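ABC transporter periplasmic peptide-binding protein (Pseudoalteromonas, PDB 4QFL) binds dipeptides in the periplasm, captured here with Ala-Phe, and probably delivers them to an ABC transporter for uptake. Local coordinates at residues W377-P380 and I384-P387; R390-L395 and S428-W433. All blocks are in the same frame, centred on the assembly; numbering follows the deposited sequence.

Read from the N terminus, the chain leaves strand 373-378 and doubles back at once: interaction 1 closes this short loop, with three residues between its segments, just before helix 389-401. Interaction 2 opens on that helix and closes a longer loop, which runs through strand 406-410 and helix 414-422 to strand 428-434. The two contacts follow in series, neither nested nor crossed, with centres about 6 Å apart. They meet where strands 373-378 and 428-434 pair in parallel: Trp377 O lies 2.8 Å from Leu430 N, a probable hydrogen bond. Together they tie the loop and helix to the sheet, and both reach the bound phenylalanine.

Interaction 1: W377-P380 and I384-P387; sequences WAMP and IYNP. With PHE (phenylalanine), chain D.
Met379 meets Tyr385 in a Met-aromatic contact where strand 373-378 gives way to a loop on the peptide-binding side of a periplasmic-binding-protein fold. Trp377 pairs through its backbone with Ser428 and Leu430 of strand 428-434, and Ala378 with Val410, and the crossing begins one residue later. The Met379 side chain sets out toward the returning loop, extended at chi2 and then bent at chi3 (-76°), a bend that brings its terminal methyl against two partners: CE lies 3.7 Å from Tyr385 CE1 and likewise 3.7 Å from Asn386 CB. The sulfur approaches the tyrosine obliquely, with SD 5.0 Å from the centroid of the Tyr385 ring and 72° off its normal. Phe417 and Trp414 of helix 414-422 also touch Met379, which adds to its burial. On the other segment, Asn386 offers Met379 its aliphatic part, while its OD1 accepts a hydrogen bond from Asn388 N. Tyr385 O is hydrogen-bonded to Tyr327 OH. These bonds hold the loop at the base of the phenol, whose far end reaches the dipeptide: Tyr385 OH donates to O of the bound phenylalanine at 2.6 Å, and that oxygen lies at the ring edge, near its plane.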
loop_
_atom_site.group_PDB
_atom_site.type_symbol
_atom_site.label_atom_id
_atom_site.label_comp_id
_atom_site.label_asym_id
_atom_site.label_seq_id
_atom_site.Cartn_x
_atom_site.Cartn_y
_atom_site.Cartn_z
ATOM N N TRP A 377 19.566 -0.999 -0.278
ATOM C CA TRP A 377 18.681 -1.451 -1.317
ATOM C C TRP A 377 17.796 -0.306 -1.795
ATOM O O TRP A 377 17.205 0.398 -0.980
ATOM C CB TRP A 377 17.857 -2.611 -0.787
ATOM C CG TRP A 377 18.658 -3.866 -0.726
ATOM C CD1 TRP A 377 19.866 -4.048 -0.117
ATOM C CD2 TRP A 377 18.301 -5.126 -1.296
ATOM N NE1 TRP A 377 20.289 -5.349 -0.279
ATOM C CE2 TRP A 377 19.343 -6.028 -1.001
ATOM C CE3 TRP A 377 17.195 -5.578 -2.021
ATOM C CZ2 TRP A 377 19.308 -7.354 -1.407
ATOM C CZ3 TRP A 377 17.169 -6.882 -2.428
ATOM C CH2 TRP A 377 18.217 -7.761 -2.120
ATOM N N ALA A 378 17.724 -0.125 -3.114
ATOM C CA ALA A 378 17.003 0.992 -3.723
ATOM C C ALA A 378 15.912 0.522 -4.678
ATOM O O ALA A 378 16.167 -0.291 -5.566
ATOM C CB ALA A 378 17.970 1.916 -4.459
ATOM N N MET A 379 14.702 1.055 -4.497
ATOM C CA MET A 379 13.561 0.752 -5.366
ATOM C C MET A 379 13.839 1.143 -6.819
ATOM O O MET A 379 14.458 2.179 -7.077
ATOM C CB MET A 379 12.305 1.469 -4.854
ATOM C CG MET A 379 12.000 1.147 -3.411
ATOM S SD MET A 379 10.605 2.063 -2.721
ATOM C CE MET A 379 11.373 3.657 -2.466
ATOM N N PRO A 380 13.373 0.316 -7.773
ATOM C CA PRO A 380 13.618 0.524 -9.204
ATOM C C PRO A 380 12.610 1.465 -9.870
ATOM O O PRO A 380 12.806 1.882 -11.008
ATOM C CB PRO A 380 13.460 -0.883 -9.775
ATOM C CG PRO A 380 12.419 -1.495 -8.911
ATOM C CD PRO A 380 12.636 -0.938 -7.523
ATOM N N ILE A 384 5.117 7.399 -4.506
ATOM C CA ILE A 384 4.716 8.670 -3.930
ATOM C C ILE A 384 5.721 9.129 -2.886
ATOM O O ILE A 384 6.100 10.297 -2.849
ATOM C CB ILE A 384 3.352 8.563 -3.261
ATOM C CG1 ILE A 384 2.299 8.152 -4.285
ATOM C CG2 ILE A 384 2.972 9.892 -2.612
ATOM C CD1 ILE A 384 0.977 7.801 -3.657
ATOM N N TYR A 385 6.144 8.211 -2.030
ATOM C CA TYR A 385 7.009 8.573 -0.917
ATOM C C TYR A 385 8.483 8.697 -1.299
ATOM O O TYR A 385 9.295 9.134 -0.497
ATOM C CB TYR A 385 6.831 7.583 0.229
ATOM C CG TYR A 385 6.883 6.138 -0.199
ATOM C CD1 TYR A 385 8.094 5.472 -0.303
ATOM C CD2 TYR A 385 5.724 5.443 -0.501
ATOM C CE1 TYR A 385 8.150 4.151 -0.689
ATOM C CE2 TYR A 385 5.772 4.120 -0.894
ATOM C CZ TYR A 385 6.988 3.477 -0.982
ATOM O OH TYR A 385 7.048 2.162 -1.366
ATOM N N ASN A 386 8.822 8.317 -2.523
ATOM C CA ASN A 386 10.204 8.396 -2.982
ATOM C C ASN A 386 10.323 8.317 -4.500
ATOM O O ASN A 386 10.319 7.235 -5.074
ATOM C CB ASN A 386 11.068 7.319 -2.321
ATOM C CG ASN A 386 12.546 7.527 -2.581
ATOM O OD1 ASN A 386 12.929 8.211 -3.524
ATOM N ND2 ASN A 386 13.379 6.939 -1.741
ATOM N N PRO A 387 10.426 9.559 -5.151
ATOM C CA PRO A 387 10.418 9.446 -6.624
ATOM C C PRO A 387 11.714 8.971 -7.301
ATOM O O PRO A 387 11.710 8.738 -8.502
ATOM C CB PRO A 387 10.059 10.857 -7.093
ATOM C CG PRO A 387 10.711 11.744 -6.114
ATOM C CD PRO A 387 10.467 11.071 -4.805
HETATM N N PHE D . 2.890 -0.522 -0.608
HETATM C CA PHE D . 4.218 -0.153 -1.083
HETATM C C PHE D . 4.106 0.609 -2.383
HETATM O O PHE D . 4.891 1.513 -2.649
HETATM C CB PHE D . 5.059 -1.401 -1.328
HETATM C CG PHE D . 5.485 -2.098 -0.083
HETATM C CD1 PHE D . 6.051 -1.391 0.965
HETATM C CD2 PHE D . 5.330 -3.460 0.041
HETATM C CE1 PHE D . 6.457 -2.026 2.106
HETATM C CE2 PHE D . 5.734 -4.106 1.179
HETATM C CZ PHE D . 6.296 -3.391 2.218
HETATM O OXT PHE D . 3.227 0.326 -3.199
#

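Interaction 2: R390-L395 and S428-W433; sequences RKMAEL and SVLLGW. With ALA (alanine), chain C; PHE (phenylalanine), chain D.
Leu430 reaches from strand 428-434 to helix 389-401, a helix-on-sheet contact in the alpha/beta fold of this periplasmic binding protein. One methyl does most of the touching: Leu430 CD1 is 3.8 Å from Ala393 CB and 4.0 Å from Met392 CB. The other branch, CD2, meets Met392 SD at 4.0 Å, the methionine being extended through chi1 and chi2 (176°), which carries its sulfur out obliquely beside the leucine fork. No hydrogen bond crosses, so the 127 Å² buried here rests on apolar contact.

Farther along the strand, the next residues face the dipeptide instead of the helix. Leu431 CD2 lies 3.6 Å from CD1 of the bound phenylalanine, whose ring is also approached by Gly432 O. Trp433 is turned with CG anti to its amide nitrogen (chi1 -171°), and the amino nitrogen of the bound alanine sits 3.0 Å above the indole plane, displaced toward the rim. That nitrogen also hydrogen-bonds to Ala434 O and Asp436 OD1. An alanine in place of Trp433 would probably leave the dipeptide's amino end without the indole face beneath it and freer to shift.

Behind the first shell, the backbone positions these groups, with Leu431 paired to Tyr294 and Trp433 to Ile292 of strand 291-297. Ile322 of helix 319-325 touches Met392 as well. The helix is also tied by a salt bridge from Arg390 NE to Glu411 OE1, and the start of strand 428-434 by a hydrogen bond from Ser428 OG to Ser375 O.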
loop_
_atom_site.group_PDB
_atom_site.type_symbol
_atom_site.label_atom_id
_atom_site.label_comp_id
_atom_site.label_asym_id
_atom_site.label_seq_id
_atom_site.Cartn_x
_atom_site.Cartn_y
_atom_site.Cartn_z
ATOM N N ARG A 390 17.085 5.406 -6.368
ATOM C CA ARG A 390 18.431 5.234 -6.916
ATOM C C ARG A 390 19.260 6.472 -6.664
ATOM O O ARG A 390 20.353 6.389 -6.122
ATOM C CB ARG A 390 18.356 5.026 -8.420
ATOM C CG ARG A 390 18.815 3.682 -8.907
ATOM C CD ARG A 390 20.333 3.551 -8.995
ATOM N NE ARG A 390 20.670 2.203 -9.466
ATOM C CZ ARG A 390 21.848 1.603 -9.309
ATOM N NH1 ARG A 390 22.846 2.220 -8.689
ATOM N NH2 ARG A 390 22.022 0.373 -9.772
ATOM N N LYS A 391 18.742 7.618 -7.102
ATOM C CA LYS A 391 19.401 8.901 -6.883
ATOM C C LYS A 391 19.627 9.128 -5.394
ATOM O O LYS A 391 20.701 9.562 -4.974
ATOM C CB LYS A 391 18.547 10.026 -7.458
ATOM C CG LYS A 391 19.063 11.428 -7.226
ATOM C CD LYS A 391 20.300 11.721 -8.046
ATOM C CE LYS A 391 20.607 13.227 -8.086
ATOM N NZ LYS A 391 22.078 13.546 -8.207
ATOM N N MET A 392 18.611 8.834 -4.590
ATOM C CA MET A 392 18.742 8.973 -3.150
ATOM C C MET A 392 19.848 8.080 -2.594
ATOM O O MET A 392 20.608 8.499 -1.725
ATOM C CB MET A 392 17.426 8.659 -2.448
ATOM C CG MET A 392 17.475 8.931 -0.966
ATOM S SD MET A 392 15.901 8.660 -0.146
ATOM C CE MET A 392 14.843 9.802 -1.032
ATOM N N ALA A 393 19.933 6.851 -3.082
ATOM C CA ALA A 393 20.943 5.915 -2.600
ATOM C C ALA A 393 22.352 6.359 -3.001
ATOM O O ALA A 393 23.313 6.167 -2.253
ATOM C CB ALA A 393 20.652 4.497 -3.106
ATOM N N GLU A 394 22.469 6.960 -4.180
ATOM C CA GLU A 394 23.744 7.497 -4.622
ATOM C C GLU A 394 24.170 8.707 -3.783
ATOM O O GLU A 394 25.347 8.860 -3.457
ATOM C CB GLU A 394 23.699 7.844 -6.112
ATOM C CG GLU A 394 23.549 6.618 -7.008
ATOM C CD GLU A 394 23.146 6.962 -8.439
ATOM O OE1 GLU A 394 22.881 8.145 -8.743
ATOM O OE2 GLU A 394 23.094 6.031 -9.263
ATOM N N LEU A 395 23.223 9.562 -3.424
ATOM C CA LEU A 395 23.558 10.686 -2.567
ATOM C C LEU A 395 24.042 10.193 -1.207
ATOM O O LEU A 395 25.017 10.708 -0.654
ATOM C CB LEU A 395 22.371 11.634 -2.416
ATOM C CG LEU A 395 22.098 12.505 -3.649
ATOM C CD1 LEU A 395 20.641 12.919 -3.717
ATOM C CD2 LEU A 395 23.017 13.729 -3.687
ATOM N N SER A 428 20.191 -2.653 4.590
ATOM C CA SER A 428 19.306 -1.502 4.716
ATOM C C SER A 428 18.606 -1.296 3.390
ATOM O O SER A 428 19.075 -1.763 2.353
ATOM C CB SER A 428 20.084 -0.244 5.102
ATOM O OG SER A 428 20.783 0.288 3.994
ATOM N N VAL A 429 17.480 -0.594 3.429
ATOM C CA VAL A 429 16.672 -0.387 2.238
ATOM C C VAL A 429 15.957 0.949 2.298
ATOM O O VAL A 429 15.547 1.409 3.370
ATOM C CB VAL A 429 15.614 -1.494 2.072
ATOM C CG1 VAL A 429 14.772 -1.597 3.328
ATOM C CG2 VAL A 429 14.737 -1.228 0.853
ATOM N N LEU A 430 15.815 1.553 1.126
ATOM C CA LEU A 430 14.999 2.733 0.950
ATOM C C LEU A 430 13.629 2.250 0.525
ATOM O O LEU A 430 13.466 1.706 -0.554
ATOM C CB LEU A 430 15.585 3.630 -0.140
ATOM C CG LEU A 430 16.958 4.219 0.165
ATOM C CD1 LEU A 430 17.510 4.950 -1.050
ATOM C CD2 LEU A 430 16.893 5.125 1.382
ATOM N N LEU A 431 12.651 2.442 1.394
ATOM C CA LEU A 431 11.289 2.036 1.108
ATOM C C LEU A 431 10.336 3.051 1.731
ATOM O O LEU A 431 10.694 4.198 1.943
ATOM C CB LEU A 431 11.015 0.637 1.669
ATOM C CG LEU A 431 10.652 -0.419 0.625
ATOM C CD1 LEU A 431 10.779 -1.837 1.163
ATOM C CD2 LEU A 431 9.268 -0.166 0.057
ATOM N N GLY A 432 9.121 2.622 2.030
ATOM C CA GLY A 432 8.167 3.505 2.663
ATOM C C GLY A 432 6.777 2.917 2.634
ATOM O O GLY A 432 6.605 1.720 2.458
ATOM N N TRP A 433 5.784 3.772 2.810
ATOM C CA TRP A 433 4.415 3.316 2.839
ATOM C C TRP A 433 3.512 4.412 2.324
ATOM O O TRP A 433 3.615 5.562 2.742
ATOM C CB TRP A 433 4.038 2.972 4.272
ATOM C CG TRP A 433 2.722 2.279 4.456
ATOM C CD1 TRP A 433 1.613 2.781 5.085
ATOM C CD2 TRP A 433 2.374 0.946 4.044
ATOM N NE1 TRP A 433 0.606 1.847 5.082
ATOM C CE2 TRP A 433 1.045 0.715 4.449
ATOM C CE3 TRP A 433 3.056 -0.074 3.373
ATOM C CZ2 TRP A 433 0.388 -0.491 4.202
ATOM C CZ3 TRP A 433 2.391 -1.276 3.125
ATOM C CH2 TRP A 433 1.082 -1.470 3.532
HETATM N N ALA C . 0.083 0.633 1.359
HETATM C CA ALA C . 0.643 -0.130 0.247
HETATM C C ALA C . 2.041 0.374 -0.107
HETATM O O ALA C . 2.347 1.551 0.081
HETATM C CB ALA C . -0.282 -0.057 -0.971
HETATM N N PHE D . 2.890 -0.522 -0.608
HETATM C CA PHE D . 4.218 -0.153 -1.083
HETATM C C PHE D . 4.106 0.609 -2.383
HETATM O O PHE D . 4.891 1.513 -2.649
HETATM C CB PHE D . 5.059 -1.401 -1.328
HETATM C CG PHE D . 5.485 -2.098 -0.083
HETATM C CD1 PHE D . 6.051 -1.391 0.965
HETATM C CD2 PHE D . 5.330 -3.460 0.041
HETATM C CE1 PHE D . 6.457 -2.026 2.106
HETATM C CE2 PHE D . 5.734 -4.106 1.179
HETATM C CZ PHE D . 6.296 -3.391 2.218
HETATM O OXT PHE D . 3.227 0.326 -3.199
#